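Local structure of phenazine-1-carboxylate N-methyltransferase (Pseudomonas aeruginosa, 2IP2) at residues A[248-252]-A[308-312]; A[273-277]-A[299-305]; A[262-268]-A[330-334]. The protein transfers a methyl group from S-adenosyl-L-methionine to phenazine-1-carboxylate, giving 5-methylphenazine-1-carboxylate in the biosynthesis of the virulence pigment pyocyanine. All blocks are in the same frame, centred on the assembly; numbering follows the deposited sequence.

Contact 1: residues A[248-252]-A[308-312]; sequences EAASL and LLGRG
Glu-248 bends at chi2 (-66°) and Arg-311 at both chi2 and chi3, and these folds carry the carboxylate of one helix up to the guanidinium of the other. The two chains cross at about a right angle, with their flat groups turned 44° from each other, so the salt bridge is not a coplanar paired one. NH2 of Arg-311 points at OE2 of Glu-248 with a nearly straight N-H; the modelled separation of 2.4 Å is too short to be taken at face value. NE of Arg-311 reaches OE1 of Glu-248 more weakly, at 3.5 Å. The guanidinium is folded back over its own helix, one face lying above Leu-308 CA, while the carboxylate arrives at its edge.

The partners sit at the start of helix 248-261 and the end of helix 302-311, two neighbouring helices flanking the central sheet of the class I, Rossmann-like methyltransferase domain. Beneath the ion pair the contact is apolar. Leu-308 holds CG anti to its backbone nitrogen (chi1 175°), which lets its forked end straddle CB of Ser-251. Leu-308 CD2 lies 3.6 Å from Ser-251 CB, with CD1 of the leucine slightly farther off. The Ser-251 hydroxyl only packs against CD2 of Leu-308; its hydrogen bond goes to the carbonyl of Asp-247, the residue just before the helix.

Leu-252 inserts its CD2 methyl at the helix terminus. Leu-252 CD2 rests 3.6 Å from Arg-311 C, close to Gly-312 N and Arg-311 CB. The same methyl, Leu-252 CD2, approaches Leu-308 CD1 at 4.1 Å. Gly-312, where the backbone leaves helical geometry, gives its carbonyl oxygen to Arg-259, farther along helix 248-261.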
loop_
_atom_site.group_PDB
_atom_site.type_symbol
_atom_site.label_atom_id
_atom_site.label_comp_id
_atom_site.label_asym_id
_atom_site.label_seq_id
_atom_site.Cartn_x
_atom_site.Cartn_y
_atom_site.Cartn_z
ATOM N N GLU A 248 -24.998 21.697 -10.700
ATOM C CA GLU A 248 -25.731 22.767 -10.028
ATOM C C GLU A 248 -27.225 22.741 -10.297
ATOM O O GLU A 248 -28.038 22.716 -9.363
ATOM C CB GLU A 248 -25.203 24.138 -10.475
ATOM C CG GLU A 248 -24.326 24.816 -9.474
ATOM C CD GLU A 248 -25.062 25.203 -8.201
ATOM O OE1 GLU A 248 -26.027 26.004 -8.226
ATOM O OE2 GLU A 248 -24.619 24.720 -7.151
ATOM N N ALA A 249 -27.569 22.805 -11.581
ATOM C CA ALA A 249 -28.961 22.790 -12.022
ATOM C C ALA A 249 -29.748 21.616 -11.417
ATOM O O ALA A 249 -30.822 21.829 -10.825
ATOM C CB ALA A 249 -29.052 22.752 -13.569
ATOM N N ALA A 250 -29.229 20.398 -11.629
ATOM C CA ALA A 250 -29.880 19.165 -11.160
ATOM C C ALA A 250 -30.015 19.135 -9.640
ATOM O O ALA A 250 -31.088 18.775 -9.123
ATOM C CB ALA A 250 -29.141 17.895 -11.706
ATOM N N SER A 251 -28.964 19.573 -8.929
ATOM C CA SER A 251 -29.002 19.597 -7.472
ATOM C C SER A 251 -30.032 20.570 -6.961
ATOM O O SER A 251 -30.653 20.331 -5.921
ATOM C CB SER A 251 -27.637 19.913 -6.837
ATOM O OG SER A 251 -26.637 18.968 -7.217
ATOM N N LEU A 252 -30.226 21.682 -7.678
ATOM C CA LEU A 252 -31.192 22.647 -7.189
ATOM C C LEU A 252 -32.610 22.141 -7.491
ATOM O O LEU A 252 -33.511 22.368 -6.683
ATOM C CB LEU A 252 -30.926 24.073 -7.755
ATOM C CG LEU A 252 -29.766 24.946 -7.229
ATOM C CD1 LEU A 252 -29.822 26.282 -7.969
ATOM C CD2 LEU A 252 -29.779 25.193 -5.716
ATOM N N LEU A 308 -24.375 24.904 -1.375
ATOM C CA LEU A 308 -25.341 24.380 -2.320
ATOM C C LEU A 308 -26.679 24.201 -1.623
ATOM O O LEU A 308 -27.746 24.534 -2.198
ATOM C CB LEU A 308 -24.834 23.072 -2.944
ATOM C CG LEU A 308 -25.806 22.332 -3.878
ATOM C CD1 LEU A 308 -26.309 23.153 -5.078
ATOM C CD2 LEU A 308 -25.192 20.991 -4.369
ATOM N N LEU A 309 -26.628 23.703 -0.387
ATOM C CA LEU A 309 -27.837 23.535 0.461
ATOM C C LEU A 309 -28.559 24.864 0.663
ATOM O O LEU A 309 -29.772 24.939 0.435
ATOM C CB LEU A 309 -27.502 22.922 1.815
ATOM C CG LEU A 309 -27.240 21.388 1.720
ATOM C CD1 LEU A 309 -26.799 20.850 3.081
ATOM C CD2 LEU A 309 -28.472 20.654 1.235
ATOM N N GLY A 310 -27.800 25.891 1.071
ATOM C CA GLY A 310 -28.316 27.264 1.209
ATOM C C GLY A 310 -28.953 27.774 -0.070
ATOM O O GLY A 310 -30.031 28.364 -0.012
ATOM N N ARG A 311 -28.316 27.524 -1.220
ATOM C CA ARG A 311 -28.821 27.979 -2.520
ATOM C C ARG A 311 -30.167 27.290 -2.764
ATOM O O ARG A 311 -31.077 27.852 -3.397
ATOM C CB ARG A 311 -27.831 27.591 -3.602
ATOM C CG ARG A 311 -27.402 28.682 -4.572
ATOM C CD ARG A 311 -25.891 28.789 -4.684
ATOM N NE ARG A 311 -25.228 27.618 -5.276
ATOM C CZ ARG A 311 -24.060 27.126 -4.846
ATOM N NH1 ARG A 311 -23.431 27.670 -3.801
ATOM N NH2 ARG A 311 -23.520 26.091 -5.467
ATOM N N GLY A 312 -30.321 26.083 -2.216
ATOM C CA GLY A 312 -31.567 25.357 -2.383
ATOM C C GLY A 312 -32.597 25.668 -1.308
ATOM O O GLY A 312 -33.596 24.959 -1.179
#

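Contact 2: residues A[273-277]-A[299-305]; sequences RTISA and HRTTEEV
Two backbone hydrogen bonds join Ile-275 to the segment 299-305: its N-H goes to Arg-300 O (3.0 Å), and its carbonyl oxygen accepts Thr-302 N (3.1 Å). They make a single beta bridge between Ile-275 and Thr-301.

Among side chains, OG1 of Thr-274 and OG1 of Thr-302 are hydrogen-bonded at 2.6 Å, the two chains crossing at about a right angle. Water 2 extends this pair from Thr-302 OG1 to Ser-276 OG, while water 1 joins Arg-273 O to Arg-300 N.

The bridge falls where helix 302-311 begins. Thr-301 is its N-cap, and with Glu-304 it forms a capping box: OG1 of Thr-301 receives Glu-304 N, and OE1 of Glu-304 receives Thr-301 N, both at 3.0 Å.

CB of Arg-273 makes a CH-pi contact over one face of the His-299 ring, 3.8 Å from its centroid. Beyond CG the arginine runs extended (chi2 -159°) past the ring; its NE donates to Met-324 O, and Trp-287 gives a cation-pi contact. Its side chain is about 6 Å from that of Arg-241, predicted to bind S-adenosyl-L-methionine. Ile-275 also packs on Arg-63 of the second subunit.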
loop_
_atom_site.group_PDB
_atom_site.type_symbol
_atom_site.label_atom_id
_atom_site.label_comp_id
_atom_site.label_asym_id
_atom_site.label_seq_id
_atom_site.Cartn_x
_atom_site.Cartn_y
_atom_site.Cartn_z
ATOM N N ARG A 273 -19.245 11.518 1.243
ATOM C CA ARG A 273 -17.880 11.920 1.668
ATOM C C ARG A 273 -17.612 13.336 1.176
ATOM O O ARG A 273 -17.781 13.611 0.018
ATOM C CB ARG A 273 -16.792 11.056 1.067
ATOM C CG ARG A 273 -16.830 9.635 1.450
ATOM C CD ARG A 273 -15.365 9.053 1.200
ATOM N NE ARG A 273 -15.405 7.740 1.798
ATOM C CZ ARG A 273 -15.588 6.654 1.092
ATOM N NH1 ARG A 273 -15.618 6.753 -0.239
ATOM N NH2 ARG A 273 -15.656 5.493 1.706
ATOM N N THR A 274 -17.201 14.234 2.049
ATOM C CA THR A 274 -16.802 15.556 1.553
ATOM C C THR A 274 -15.361 15.828 2.010
ATOM O O THR A 274 -14.939 15.278 3.009
ATOM C CB THR A 274 -17.706 16.695 2.094
ATOM O OG1 THR A 274 -17.556 16.770 3.520
ATOM C CG2 THR A 274 -19.159 16.458 1.761
ATOM N N ILE A 275 -14.649 16.712 1.304
ATOM C CA ILE A 275 -13.287 17.077 1.612
ATOM C C ILE A 275 -13.311 18.415 2.389
ATOM O O ILE A 275 -13.894 19.390 1.922
ATOM C CB ILE A 275 -12.450 17.221 0.286
ATOM C CG1 ILE A 275 -12.613 16.036 -0.668
ATOM C CG2 ILE A 275 -11.013 17.497 0.569
ATOM C CD1 ILE A 275 -12.097 14.690 -0.142
ATOM N N SER A 276 -12.753 18.436 3.600
ATOM C CA SER A 276 -12.483 19.685 4.304
ATOM C C SER A 276 -11.496 20.495 3.447
ATOM O O SER A 276 -10.345 20.094 3.273
ATOM C CB SER A 276 -11.939 19.390 5.695
ATOM O OG SER A 276 -12.821 18.529 6.415
ATOM N N ALA A 277 -11.967 21.608 2.886
ATOM C CA ALA A 277 -11.154 22.496 2.029
ATOM C C ALA A 277 -9.856 23.036 2.665
ATOM O O ALA A 277 -8.875 23.214 1.967
ATOM C CB ALA A 277 -11.997 23.643 1.504
ATOM N N HIS A 299 -15.348 14.234 -5.192
ATOM C CA HIS A 299 -16.038 14.700 -3.991
ATOM C C HIS A 299 -16.106 16.241 -3.965
ATOM O O HIS A 299 -15.247 16.935 -4.531
ATOM C CB HIS A 299 -15.395 14.100 -2.721
ATOM C CG HIS A 299 -15.514 12.600 -2.618
ATOM N ND1 HIS A 299 -16.724 11.950 -2.516
ATOM C CD2 HIS A 299 -14.573 11.629 -2.556
ATOM C CE1 HIS A 299 -16.530 10.647 -2.429
ATOM N NE2 HIS A 299 -15.230 10.424 -2.434
ATOM N N ARG A 300 -17.168 16.789 -3.361
ATOM C CA ARG A 300 -17.235 18.216 -3.086
ATOM C C ARG A 300 -16.567 18.558 -1.770
ATOM O O ARG A 300 -16.424 17.731 -0.892
ATOM C CB ARG A 300 -18.689 18.653 -3.003
ATOM C CG ARG A 300 -19.390 18.865 -4.369
ATOM C CD ARG A 300 -20.711 19.556 -4.131
ATOM N NE ARG A 300 -21.363 20.003 -5.363
ATOM C CZ ARG A 300 -22.171 19.233 -6.086
ATOM N NH1 ARG A 300 -22.396 17.966 -5.717
ATOM N NH2 ARG A 300 -22.756 19.719 -7.175
ATOM N N THR A 301 -16.185 19.811 -1.592
ATOM C CA THR A 301 -15.772 20.215 -0.271
ATOM C C THR A 301 -17.045 20.335 0.560
ATOM O O THR A 301 -18.173 20.527 0.030
ATOM C CB THR A 301 -15.052 21.586 -0.251
ATOM O OG1 THR A 301 -15.936 22.586 -0.765
ATOM C CG2 THR A 301 -13.713 21.547 -1.044
ATOM N N THR A 302 -16.862 20.211 1.850
ATOM C CA THR A 302 -17.951 20.381 2.817
ATOM C C THR A 302 -18.604 21.742 2.617
ATOM O O THR A 302 -19.844 21.848 2.585
ATOM C CB THR A 302 -17.405 20.298 4.252
ATOM O OG1 THR A 302 -16.718 19.043 4.429
ATOM C CG2 THR A 302 -18.549 20.429 5.273
ATOM N N GLU A 303 -17.754 22.775 2.509
ATOM C CA GLU A 303 -18.218 24.144 2.216
ATOM C C GLU A 303 -19.116 24.197 0.976
ATOM O O GLU A 303 -20.172 24.821 1.011
ATOM C CB GLU A 303 -17.031 25.117 2.068
ATOM C CG GLU A 303 -17.472 26.572 1.769
ATOM C CD GLU A 303 -16.449 27.665 2.225
ATOM O OE1 GLU A 303 -15.215 27.454 2.030
ATOM O OE2 GLU A 303 -16.894 28.733 2.764
ATOM N N GLU A 304 -18.683 23.590 -0.126
ATOM C CA GLU A 304 -19.485 23.546 -1.343
ATOM C C GLU A 304 -20.843 22.902 -1.042
ATOM O O GLU A 304 -21.857 23.338 -1.588
ATOM C CB GLU A 304 -18.766 22.804 -2.475
ATOM C CG GLU A 304 -17.494 23.515 -3.041
ATOM C CD GLU A 304 -16.675 22.695 -4.104
ATOM O OE1 GLU A 304 -16.542 21.443 -4.026
ATOM O OE2 GLU A 304 -16.124 23.320 -5.041
ATOM N N VAL A 305 -20.889 21.897 -0.167
ATOM C CA VAL A 305 -22.185 21.220 0.038
ATOM C C VAL A 305 -23.117 22.122 0.867
ATOM O O VAL A 305 -24.289 22.279 0.579
ATOM C CB VAL A 305 -22.041 19.795 0.632
ATOM C CG1 VAL A 305 -23.429 19.256 1.041
ATOM C CG2 VAL A 305 -21.308 18.839 -0.413
HETATM O O HOH W 1 -18.972 14.829 -2.319
HETATM O O HOH W 2 -15.374 19.623 6.787
HETATM O O HOH W 3 -14.616 23.092 3.212
#

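Contact 3: residues A[262-268]-A[330-334]; sequences MAGDGRV and VAARA
Val-268 and Ala-331 face each other as an antiparallel hydrogen-bonded pair and exchange both backbone bonds: Val-268 N to Ala-331 O at 2.9 Å, and Ala-331 N to Val-268 O at 2.8 Å. Alongside them run two CA-H...O contacts, from Arg-267 CA to Ala-331 O and from Val-330 CA to Val-268 O. The backbone N-H of Arg-333 is buried with no partner in the model.

The electrostatic contacts gather around Arg-267. Its NH2 donates to Gly-266 O (3.2 Å), which lies in the guanidinium plane although the donor stands well above the carbonyl plane. NH2 also forms a salt bridge with OD1 of Asp-265, its hydrogen bond weak, and NH1 adds a second weak bond to the same oxygen. NE forms a further salt bridge with Glu-317, so carboxylates of the turn and of strand 314-322 probably limit the rotation of the group.

Apolar packing uses the flat faces of both arginines. The bend of Arg-267 at chi2 (-53°) folds its end over the neighbouring strand, where CB of Ala-332 sits above one guanidinium face, 3.4 Å from NH2 of Arg-267. CG1 of Val-330 meets CG of Arg-267 at 3.9 Å. Met-262, extended beyond CG, runs antiparallel to the Arg-333 side chain and lays its CE methyl over one guanidinium face, 3.7 Å from Arg-333 CZ.

A type II turn from Ala-263 to Gly-266 leads from helix 248-261 into strand 267-272. The antiparallel pairing of that strand with 326-333 is part of the 3-2-1-4-5-7-6 order characteristic of class I methyltransferases.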
loop_
_atom_site.group_PDB
_atom_site.type_symbol
_atom_site.label_atom_id
_atom_site.label_comp_id
_atom_site.label_asym_id
_atom_site.label_seq_id
_atom_site.Cartn_x
_atom_site.Cartn_y
_atom_site.Cartn_z
ATOM N N MET A 262 -41.636 18.000 1.679
ATOM C CA MET A 262 -41.456 17.550 3.049
ATOM C C MET A 262 -42.506 18.107 4.009
ATOM O O MET A 262 -43.082 19.148 3.723
ATOM C CB MET A 262 -40.041 17.884 3.518
ATOM C CG MET A 262 -39.773 19.337 3.762
ATOM S SD MET A 262 -38.105 19.501 4.390
ATOM C CE MET A 262 -37.976 21.281 4.502
ATOM N N ALA A 263 -42.754 17.378 5.107
ATOM C CA ALA A 263 -43.581 17.832 6.247
ATOM C C ALA A 263 -43.052 19.094 6.935
ATOM O O ALA A 263 -41.880 19.461 6.741
ATOM C CB ALA A 263 -43.700 16.706 7.271
ATOM N N GLY A 264 -43.913 19.744 7.747
ATOM C CA GLY A 264 -43.503 20.813 8.655
ATOM C C GLY A 264 -42.345 20.400 9.565
ATOM O O GLY A 264 -42.421 19.380 10.260
ATOM N N ASP A 265 -41.268 21.188 9.572
ATOM C CA ASP A 265 -40.131 20.847 10.436
ATOM C C ASP A 265 -39.393 19.580 9.900
ATOM O O ASP A 265 -38.643 18.925 10.651
ATOM C CB ASP A 265 -40.636 20.663 11.893
ATOM C CG ASP A 265 -39.545 20.326 12.885
ATOM O OD1 ASP A 265 -38.724 21.223 13.183
ATOM O OD2 ASP A 265 -39.546 19.187 13.423
ATOM N N GLY A 266 -39.609 19.257 8.608
ATOM C CA GLY A 266 -38.913 18.117 7.962
ATOM C C GLY A 266 -37.425 18.410 7.869
ATOM O O GLY A 266 -36.999 19.567 8.036
ATOM N N ARG A 267 -36.628 17.374 7.551
ATOM C CA ARG A 267 -35.181 17.549 7.456
ATOM C C ARG A 267 -34.762 16.946 6.131
ATOM O O ARG A 267 -35.374 15.999 5.681
ATOM C CB ARG A 267 -34.422 16.827 8.606
ATOM C CG ARG A 267 -34.606 17.430 10.052
ATOM C CD ARG A 267 -34.273 18.943 10.024
ATOM N NE ARG A 267 -34.308 19.606 11.328
ATOM C CZ ARG A 267 -35.333 20.356 11.761
ATOM N NH1 ARG A 267 -35.272 20.934 12.947
ATOM N NH2 ARG A 267 -36.430 20.519 11.017
ATOM N N VAL A 268 -33.744 17.540 5.513
ATOM C CA VAL A 268 -33.011 16.890 4.430
ATOM C C VAL A 268 -31.682 16.463 5.050
ATOM O O VAL A 268 -31.076 17.202 5.853
ATOM C CB VAL A 268 -32.818 17.806 3.209
ATOM C CG1 VAL A 268 -31.642 17.368 2.354
ATOM C CG2 VAL A 268 -34.106 17.852 2.345
ATOM N N VAL A 330 -27.226 17.483 8.252
ATOM C CA VAL A 330 -28.667 17.654 8.469
ATOM C C VAL A 330 -29.055 19.134 8.228
ATOM O O VAL A 330 -28.410 20.055 8.768
ATOM C CB VAL A 330 -29.119 17.144 9.853
ATOM C CG1 VAL A 330 -30.665 17.205 9.958
ATOM C CG2 VAL A 330 -28.652 15.695 10.071
ATOM N N ALA A 331 -30.065 19.369 7.391
ATOM C CA ALA A 331 -30.484 20.746 7.136
ATOM C C ALA A 331 -32.012 20.829 7.278
ATOM O O ALA A 331 -32.725 19.851 7.016
ATOM C CB ALA A 331 -30.025 21.212 5.763
ATOM N N ALA A 332 -32.493 21.977 7.757
ATOM C CA ALA A 332 -33.953 22.271 7.769
ATOM C C ALA A 332 -34.278 23.389 6.797
ATOM O O ALA A 332 -33.390 24.070 6.259
ATOM C CB ALA A 332 -34.439 22.611 9.167
ATOM N N ARG A 333 -35.569 23.550 6.542
ATOM C CA ARG A 333 -36.079 24.707 5.806
ATOM C C ARG A 333 -35.517 26.005 6.386
ATOM O O ARG A 333 -35.665 26.273 7.592
ATOM C CB ARG A 333 -37.604 24.741 5.916
ATOM C CG ARG A 333 -38.314 25.411 4.744
ATOM C CD ARG A 333 -39.831 25.478 4.964
ATOM N NE ARG A 333 -40.440 24.162 5.216
ATOM C CZ ARG A 333 -41.015 23.394 4.282
ATOM N NH1 ARG A 333 -41.074 23.791 3.012
ATOM N NH2 ARG A 333 -41.543 22.222 4.621
ATOM N N ALA A 334 -34.823 26.773 5.555
ATOM C CA ALA A 334 -34.393 28.116 5.963
ATOM C C ALA A 334 -35.629 29.003 6.187
ATOM O O ALA A 334 -35.812 29.558 7.286
ATOM C CB ALA A 334 -33.447 28.750 4.928
ATOM O OXT ALA A 334 -36.469 29.155 5.278
#

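How the contacts relate
Following the chain, helix 248-261 opens contact 1, its exit turn and strand 267-272 open contact 3, and the loop after that strand opens contact 2. Contact 2 closes first, at residues 299-305, and is nested inside the loops of both others. Contact 1 closes next, at the end of the same helix, 302-311, and contact 3 closes last, at the C-terminal strand; contacts 1 and 3 therefore cross. Helix 302-311 is thus held at both ends, and Leu-308 of contact 1 packs on Arg-300 of contact 2. Leu-309 CD1 touches Ala-331 CB at 4.2 Å, joining this helix to the sheet strand 326-333 of contact 3.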